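Local atomic coordinates of fructose-bisphosphate aldolase (Slackia heliotrinireducens, PDB entry 4MOZ), a protein that belongs to the DeoC/LacD family of aldolases and folds as a TIM barrel of eight parallel strands. Residues D7-P12 and E21-N26; M28-G33 and C77-G82. All coordinates share one frame; numbering follows the deposited sequence. Where two conformers were deposited one is given.

How the interactions relate
Both contacts belong to helix 20-30, which precedes the first barrel strand, but they differ in character. The centre of interaction 1 lies about 19 Å from the centre of the chain, yet the contact is buried: the N-terminal segment 7-12 covers the helix by apolar packing alone. Interaction 2 is partly buried but lies deeper, beside the barrel, its centre about 9 Å from that of the chain; it sets the C-terminal end of the same helix against the start of strand 79-82, and here a small apolar contact is joined by a hydrogen bond. The two contacts adjoin where CG2 of Val9 packs on the SE atom of selenomethionine Met28 at 4.1 Å.

Interaction 1: residues D7-P12 and E21-N26; sequences DQVKVP and ETYIDN
Tyr23 and Ile24, neighbours on helix 20-30, offer adjoining apolar surfaces to Val9, Val11 and Pro12. The phenol ring of Tyr23 is met obliquely along its CD2-CE2 side and at its hydroxyl end. Pro12 approaches that end from the opposite direction, with its CD 3.7 Å from Tyr23 CZ. Further back, Val11 CG2 lies 3.9 Å from Tyr23 CD2, the two side chains sliding past each other antiparallel. Val9 comes in at a slant, its CG1 standing 4.0 Å from Tyr23 CE2, and the backbone carbonyl of Lys10 passes near the same carbon.

Val11 CG2 also serves the second helix residue: it reaches Ile24 CG1 at 3.8 Å, with the two side chains at about a right angle. Val9 likewise divides its branches, giving CG1 to the ring and CG2 to Ile24 CG2 at 4.2 Å. This sharing follows from the rotamer of Val9, in which CG1 is trans to the backbone N (chi1 176°) and CG2 turns toward Ile24.

Outside this shell, the tyrosine OH is hydrogen-bonded to OD1 of Asp207, just ahead of barrel strand 208-210, which would fix the far end of the ring. Arg89 of a neighbouring subunit packs on both Pro12 and Tyr23, bringing this corner into the oligomer. Arg6, just upstream of the segment, forms salt bridges with Glu21 and Asp25 on the helix.

Polar ties are thus made with residues outside the two segments, by the tyrosine hydroxyl with Asp207 and by Glu21 and Asp25 with Arg6. No hydrogen bond joins 7-12 to 21-26, and across this contact the N-terminal loop is held to the helix by branched and ring carbons fitting together.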
ATOM      1  N   ASP C   7      17.916 -38.519  -6.129  1.00 36.65           N
ATOM      2  CA  ASP C   7      16.974 -38.818  -7.216  1.00 39.02           C
ATOM      3  C   ASP C   7      15.529 -39.024  -6.756  1.00 36.66           C
ATOM      4  O   ASP C   7      14.597 -38.885  -7.546  1.00 42.36           O
ATOM      5  CB  ASP C   7      17.443 -40.042  -8.011  1.00 45.29           C
ATOM      6  CG  ASP C   7      18.701 -39.768  -8.827  1.00 52.35           C
ATOM      7  OD1 ASP C   7      19.396 -38.760  -8.572  1.00 51.97           O
ATOM      8  OD2 ASP C   7      19.004 -40.574  -9.731  1.00 62.56           O
ATOM      9  N   GLN C   8      15.348 -39.359  -5.483  1.00 35.63           N
ATOM     10  CA  GLN C   8      14.012 -39.583  -4.925  1.00 38.38           C
ATOM     11  C   GLN C   8      13.293 -38.306  -4.482  1.00 37.70           C
ATOM     12  O   GLN C   8      12.100 -38.341  -4.174  1.00 40.85           O
ATOM     13  CB  GLN C   8      14.087 -40.558  -3.757  1.00 40.19           C
ATOM     14  CG  GLN C   8      14.313 -42.001  -4.167  1.00 41.50           C
ATOM     15  CD  GLN C   8      14.399 -42.910  -2.966  1.00 42.09           C
ATOM     16  OE1 GLN C   8      15.427 -42.972  -2.300  1.00 43.04           O
ATOM     17  NE2 GLN C   8      13.313 -43.614  -2.676  1.00 46.32           N
ATOM     18  N   VAL C   9      14.020 -37.192  -4.432  1.00 36.04           N
ATOM     19  CA  VAL C   9      13.430 -35.889  -4.119  1.00 35.97           C
ATOM     20  C   VAL C   9      12.592 -35.420  -5.312  1.00 34.54           C
ATOM     21  O   VAL C   9      13.112 -35.254  -6.417  1.00 35.08           O
ATOM     22  CB  VAL C   9      14.511 -34.827  -3.784  1.00 33.69           C
ATOM     23  CG1 VAL C   9      13.886 -33.457  -3.553  1.00 29.32           C
ATOM     24  CG2 VAL C   9      15.331 -35.244  -2.571  1.00 31.77           C
ATOM     25  N   LYS C  10      11.295 -35.230  -5.089  1.00 35.10           N
ATOM     26  CA  LYS C  10      10.421 -34.654  -6.110  1.00 37.52           C
ATOM     27  C   LYS C  10      10.566 -33.134  -6.149  1.00 34.93           C
ATOM     28  O   LYS C  10      10.152 -32.426  -5.225  1.00 36.55           O
ATOM     29  CB  LYS C  10       8.964 -35.061  -5.889  1.00 39.60           C
ATOM     30  CG  LYS C  10       8.645 -36.453  -6.404  1.00 44.01           C
ATOM     31  CD  LYS C  10       7.209 -36.843  -6.110  1.00 51.01           C
ATOM     32  CE  LYS C  10       6.973 -38.302  -6.458  1.00 57.22           C
ATOM     33  NZ  LYS C  10       5.701 -38.807  -5.873  1.00 62.84           N
ATOM     34  N   VAL C  11      11.181 -32.643  -7.221  1.00 31.60           N
ATOM     35  CA  VAL C  11      11.398 -31.218  -7.400  1.00 31.97           C
ATOM     36  C   VAL C  11      10.157 -30.612  -8.059  1.00 32.85           C
ATOM     37  O   VAL C  11       9.828 -30.961  -9.200  1.00 34.58           O
ATOM     38  CB  VAL C  11      12.666 -30.945  -8.242  1.00 32.29           C
ATOM     39  CG1 VAL C  11      12.851 -29.453  -8.492  1.00 28.96           C
ATOM     40  CG2 VAL C  11      13.896 -31.530  -7.556  1.00 28.99           C
ATOM     41  N   PRO C  12       9.455 -29.714  -7.334  1.00 32.54           N
ATOM     42  CA  PRO C  12       8.281 -29.055  -7.912  1.00 31.35           C
ATOM     43  C   PRO C  12       8.659 -28.156  -9.090  1.00 32.05           C
ATOM     44  O   PRO C  12       9.813 -27.731  -9.210  1.00 32.31           O
ATOM     45  CB  PRO C  12       7.719 -28.232  -6.746  1.00 31.39           C
ATOM     46  CG  PRO C  12       8.865 -28.046  -5.815  1.00 29.02           C
ATOM     47  CD  PRO C  12       9.717 -29.269  -5.950  1.00 30.24           C
ATOM     48  N   GLU C  21      19.622 -28.116  -8.190  1.00 30.76           N
ATOM     49  CA  GLU C  21      20.606 -28.802  -7.346  1.00 31.42           C
ATOM     50  C   GLU C  21      20.636 -28.218  -5.938  1.00 28.30           C
ATOM     51  O   GLU C  21      20.729 -28.959  -4.961  1.00 27.00           O
ATOM     52  CB  GLU C  21      22.007 -28.790  -7.976  1.00 32.64           C
ATOM     53  CG  GLU C  21      22.099 -29.486  -9.331  1.00 38.26           C
ATOM     54  CD  GLU C  21      21.472 -30.879  -9.346  1.00 41.85           C
ATOM     55  OE1 GLU C  21      21.895 -31.747  -8.553  1.00 44.50           O
ATOM     56  OE2 GLU C  21      20.553 -31.110 -10.159  1.00 42.70           O
ATOM     57  N   THR C  22      20.537 -26.893  -5.848  1.00 28.95           N
ATOM     58  CA  THR C  22      20.433 -26.195  -4.570  1.00 28.26           C
ATOM     59  C   THR C  22      19.194 -26.650  -3.795  1.00 28.32           C
ATOM     60  O   THR C  22      19.268 -26.890  -2.588  1.00 27.24           O
ATOM     61  CB  THR C  22      20.400 -24.665  -4.768  1.00 28.10           C
ATOM     62  OG1 THR C  22      21.552 -24.263  -5.514  1.00 31.27           O
ATOM     63  CG2 THR C  22      20.405 -23.938  -3.431  1.00 27.21           C
ATOM     64  N   TYR C  23      18.065 -26.780  -4.493  1.00 29.90           N
ATOM     65  CA  TYR C  23      16.824 -27.222  -3.860  1.00 28.40           C
ATOM     66  C   TYR C  23      16.968 -28.617  -3.273  1.00 28.56           C
ATOM     67  O   TYR C  23      16.503 -28.880  -2.161  1.00 28.99           O
ATOM     68  CB  TYR C  23      15.654 -27.203  -4.845  1.00 26.87           C
ATOM     69  CG  TYR C  23      14.377 -27.755  -4.253  1.00 27.22           C
ATOM     70  CD1 TYR C  23      13.554 -26.956  -3.458  1.00 26.73           C
ATOM     71  CD2 TYR C  23      13.995 -29.081  -4.470  1.00 26.71           C
ATOM     72  CE1 TYR C  23      12.384 -27.454  -2.909  1.00 26.60           C
ATOM     73  CE2 TYR C  23      12.825 -29.590  -3.918  1.00 25.04           C
ATOM     74  CZ  TYR C  23      12.025 -28.770  -3.142  1.00 25.24           C
ATOM     75  OH  TYR C  23      10.864 -29.254  -2.589  1.00 24.52           O
ATOM     76  N   ILE C  24      17.595 -29.509  -4.037  1.00 28.65           N
ATOM     77  CA  ILE C  24      17.821 -30.875  -3.587  1.00 29.87           C
ATOM     78  C   ILE C  24      18.795 -30.867  -2.410  1.00 28.71           C
ATOM     79  O   ILE C  24      18.535 -31.510  -1.394  1.00 29.18           O
ATOM     80  CB  ILE C  24      18.302 -31.795  -4.737  1.00 31.03           C
ATOM     81  CG1 ILE C  24      17.231 -31.866  -5.838  1.00 30.13           C
ATOM     82  CG2 ILE C  24      18.617 -33.193  -4.211  1.00 30.25           C
ATOM     83  CD1 ILE C  24      17.734 -32.362  -7.179  1.00 28.53           C
ATOM     84  N   ASP C  25      19.890 -30.115  -2.537  1.00 29.30           N
ATOM     85  CA  ASP C  25      20.826 -29.926  -1.429  1.00 29.75           C
ATOM     86  C   ASP C  25      20.074 -29.564  -0.149  1.00 29.22           C
ATOM     87  O   ASP C  25      20.297 -30.163   0.901  1.00 31.43           O
ATOM     88  CB  ASP C  25      21.845 -28.826  -1.746  1.00 30.60           C
ATOM     89  CG  ASP C  25      22.881 -29.246  -2.778  1.00 32.47           C
ATOM     90  OD1 ASP C  25      22.970 -30.444  -3.122  1.00 36.50           O
ATOM     91  OD2 ASP C  25      23.619 -28.359  -3.251  1.00 33.62           O
ATOM     92  N   ASN C  26      19.167 -28.597  -0.257  1.00 29.80           N
ATOM     93  CA  ASN C  26      18.447 -28.073   0.905  1.00 30.14           C
ATOM     94  C   ASN C  26      17.398 -29.032   1.454  1.00 29.25           C
ATOM     95  O   ASN C  26      17.201 -29.118   2.671  1.00 28.00           O
ATOM     96  CB  ASN C  26      17.831 -26.709   0.589  1.00 27.49           C
ATOM     97  CG  ASN C  26      18.877 -25.611   0.477  1.00 29.49           C
ATOM     98  OD1 ASN C  26      19.862 -25.594   1.222  1.00 31.39           O
ATOM     99  ND2 ASN C  26      18.666 -24.682  -0.452  1.00 26.56           N
TER

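Interaction 2: residues M28-G33 and C77-G82; sequences MKATQG and CGVMAG
Gln32 and Ala30 touch the segment 77-82 in different ways, one through a polar amide and one through a methyl group. Gln32 NE2 donates to the backbone carbonyl O of Cys77 over 2.7 Å, with an N-H...O angle of 151°. The acceptor lies practically in the plane of the glutamine amide, whereas the donor is tilted 18° from the plane of the Cys77 carbonyl. The glutamine chain bends at chi2 (-73°), which brings NE2 to Cys77 O while CG passes 4.1 Å from Gly78 CA.

Ala30 meets the first residue of the strand: its CB touches Val79 CG1 at 3.6 Å. That valine branch also lies close to Ala30 CA. Between the two side-chain contacts the backbones themselves come together, Ala30 O standing 3.4 Å from Gly78 CA, an approach made where the strand side has no side chain.

Gln32 is the C-prime residue, at positive phi, of the Schellman motif that ends helix 20-30. Its N bonds to Lys29 O at 3.0 Å, and Gly33 N reaches back to Met28 O at 2.7 Å. Ala30 also touches Ile172 of strand 172-177, so the helix end packs against the N-terminal ends of two non-adjacent strands, the second and fifth of the TIM barrel, consistent with its covering that end. There Val79 packs in turn on Leu37 and Leu39 of the neighbouring strand, and Gly78 O accepts a hydrogen bond from Asn98.

The chemistry implies a directional tie between a helix terminus and the lead-in to a strand: the glutamine amide satisfies a main-chain carbonyl just before the strand, and the alanine-valine contact adds a compact apolar fit beside it.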
HETATM    1  N   MSE C  28      17.615 -32.340   1.156  1.00 28.75           N
HETATM    2  CA  MSE C  28      18.426 -33.387   1.787  1.00 29.17           C
HETATM    3  C   MSE C  28      18.953 -32.946   3.153  1.00 27.70           C
HETATM    4  O   MSE C  28      18.895 -33.712   4.112  1.00 27.91           O
HETATM    5  CB  MSE C  28      19.591 -33.815   0.882  1.00 30.05           C
HETATM    6  CG  MSE C  28      19.171 -34.528  -0.398  1.00 33.04           C
HETATM    7 SE   MSE C  28      18.383 -36.293  -0.089  1.00 39.20          SE
HETATM    8  CE  MSE C  28      20.030 -37.294   0.251  1.00 43.96           C
ATOM      9  N   LYS C  29      19.457 -31.715   3.241  1.00 26.17           N
ATOM     10  CA  LYS C  29      19.930 -31.173   4.512  1.00 27.17           C
ATOM     11  C   LYS C  29      18.799 -31.113   5.539  1.00 28.28           C
ATOM     12  O   LYS C  29      18.929 -31.634   6.647  1.00 29.26           O
ATOM     13  CB  LYS C  29      20.524 -29.781   4.325  1.00 29.60           C
ATOM     14  CG  LYS C  29      21.939 -29.741   3.779  1.00 30.15           C
ATOM     15  CD  LYS C  29      22.383 -28.291   3.690  1.00 33.41           C
ATOM     16  CE  LYS C  29      23.578 -28.100   2.775  1.00 35.02           C
ATOM     17  NZ  LYS C  29      23.845 -26.643   2.605  1.00 37.10           N
ATOM     18  N   ALA C  30      17.685 -30.494   5.152  1.00 28.14           N
ATOM     19  CA  ALA C  30      16.557 -30.274   6.059  1.00 27.02           C
ATOM     20  C   ALA C  30      15.990 -31.569   6.619  1.00 28.01           C
ATOM     21  O   ALA C  30      15.626 -31.631   7.794  1.00 29.19           O
ATOM     22  CB  ALA C  30      15.465 -29.477   5.369  1.00 25.64           C
ATOM     23  N   THR C  31      15.917 -32.594   5.775  1.00 27.79           N
ATOM     24  CA  THR C  31      15.373 -33.894   6.177  1.00 28.48           C
ATOM     25  C   THR C  31      16.466 -34.886   6.601  1.00 28.57           C
ATOM     26  O   THR C  31      16.187 -36.064   6.855  1.00 28.84           O
ATOM     27  CB  THR C  31      14.512 -34.518   5.058  1.00 27.51           C
ATOM     28  OG1 THR C  31      15.324 -34.764   3.905  1.00 27.23           O
ATOM     29  CG2 THR C  31      13.348 -33.601   4.679  1.00 26.91           C
ATOM     30  N   GLN C  32      17.703 -34.398   6.683  1.00 27.75           N
ATOM     31  CA  GLN C  32      18.871 -35.222   7.011  1.00 28.99           C
ATOM     32  C   GLN C  32      18.949 -36.475   6.130  1.00 29.87           C
ATOM     33  O   GLN C  32      19.330 -37.551   6.587  1.00 28.71           O
ATOM     34  CB  GLN C  32      18.894 -35.579   8.507  1.00 29.21           C
ATOM     35  CG  GLN C  32      18.897 -34.378   9.451  1.00 29.57           C
ATOM     36  CD  GLN C  32      20.226 -33.638   9.494  1.00 29.32           C
ATOM     37  OE1 GLN C  32      21.123 -33.877   8.680  1.00 29.11           O
ATOM     38  NE2 GLN C  32      20.355 -32.728  10.451  1.00 29.89           N
ATOM     39  N   GLY C  33      18.578 -36.316   4.861  1.00 30.46           N
ATOM     40  CA  GLY C  33      18.619 -37.404   3.888  1.00 29.85           C
ATOM     41  C   GLY C  33      17.589 -38.495   4.120  1.00 28.39           C
ATOM     42  O   GLY C  33      17.755 -39.614   3.634  1.00 28.87           O
ATOM     43  N   CYS C  77      18.891 -32.317  15.185  0.50 32.42           N
ATOM     44  CA  CYS C  77      17.697 -31.682  14.629  0.50 32.85           C
ATOM     45  C   CYS C  77      17.809 -31.655  13.109  0.50 31.02           C
ATOM     46  O   CYS C  77      18.912 -31.758  12.567  0.50 31.58           O
ATOM     47  CB  CYS C  77      17.553 -30.244  15.149  0.50 32.65           C
ATOM     48  SG  CYS C  77      17.704 -30.022  16.941  0.50 33.30           S
ATOM     49  N   GLY C  78      16.672 -31.526  12.426  1.00 30.39           N
ATOM     50  CA  GLY C  78      16.656 -31.367  10.975  1.00 29.74           C
ATOM     51  C   GLY C  78      16.960 -29.920  10.649  1.00 30.45           C
ATOM     52  O   GLY C  78      17.998 -29.615  10.049  1.00 32.88           O
ATOM     53  N   VAL C  79      16.051 -29.031  11.054  1.00 28.25           N
ATOM     54  CA  VAL C  79      16.247 -27.587  10.921  1.00 27.68           C
ATOM     55  C   VAL C  79      15.985 -26.845  12.234  1.00 27.61           C
ATOM     56  O   VAL C  79      15.178 -27.285  13.064  1.00 27.59           O
ATOM     57  CB  VAL C  79      15.361 -26.948   9.815  1.00 27.46           C
ATOM     58  CG1 VAL C  79      15.676 -27.531   8.444  1.00 27.55           C
ATOM     59  CG2 VAL C  79      13.877 -27.082  10.136  1.00 25.82           C
HETATM   60  N   MSE C  80      16.693 -25.737  12.422  0.50 27.20           N
HETATM   61  CA  MSE C  80      16.362 -24.800  13.477  0.50 28.07           C
HETATM   62  C   MSE C  80      15.647 -23.627  12.838  0.50 26.86           C
HETATM   63  O   MSE C  80      16.205 -22.950  11.971  0.50 27.15           O
HETATM   64  CB  MSE C  80      17.614 -24.318  14.200  0.50 29.58           C
HETATM   65  CG  MSE C  80      17.314 -23.317  15.299  0.50 31.84           C
HETATM   66 SE   MSE C  80      18.931 -22.514  15.994  0.50 34.84          SE
HETATM   67  CE  MSE C  80      18.140 -21.255  17.251  0.50 31.17           C
ATOM     68  N   ALA C  81      14.406 -23.404  13.259  1.00 26.36           N
ATOM     69  CA  ALA C  81      13.589 -22.309  12.732  1.00 26.71           C
ATOM     70  C   ALA C  81      13.592 -21.115  13.678  1.00 28.00           C
ATOM     71  O   ALA C  81      13.239 -21.245  14.853  1.00 28.30           O
ATOM     72  CB  ALA C  81      12.164 -22.775  12.466  1.00 25.26           C
ATOM     73  N   GLY C  82      14.001 -19.958  13.161  1.00 27.57           N
ATOM     74  CA  GLY C  82      14.009 -18.721  13.943  1.00 27.42           C
ATOM     75  C   GLY C  82      13.978 -17.475  13.081  1.00 26.07           C
ATOM     76  O   GLY C  82      14.174 -17.549  11.863  1.00 26.69           O
TER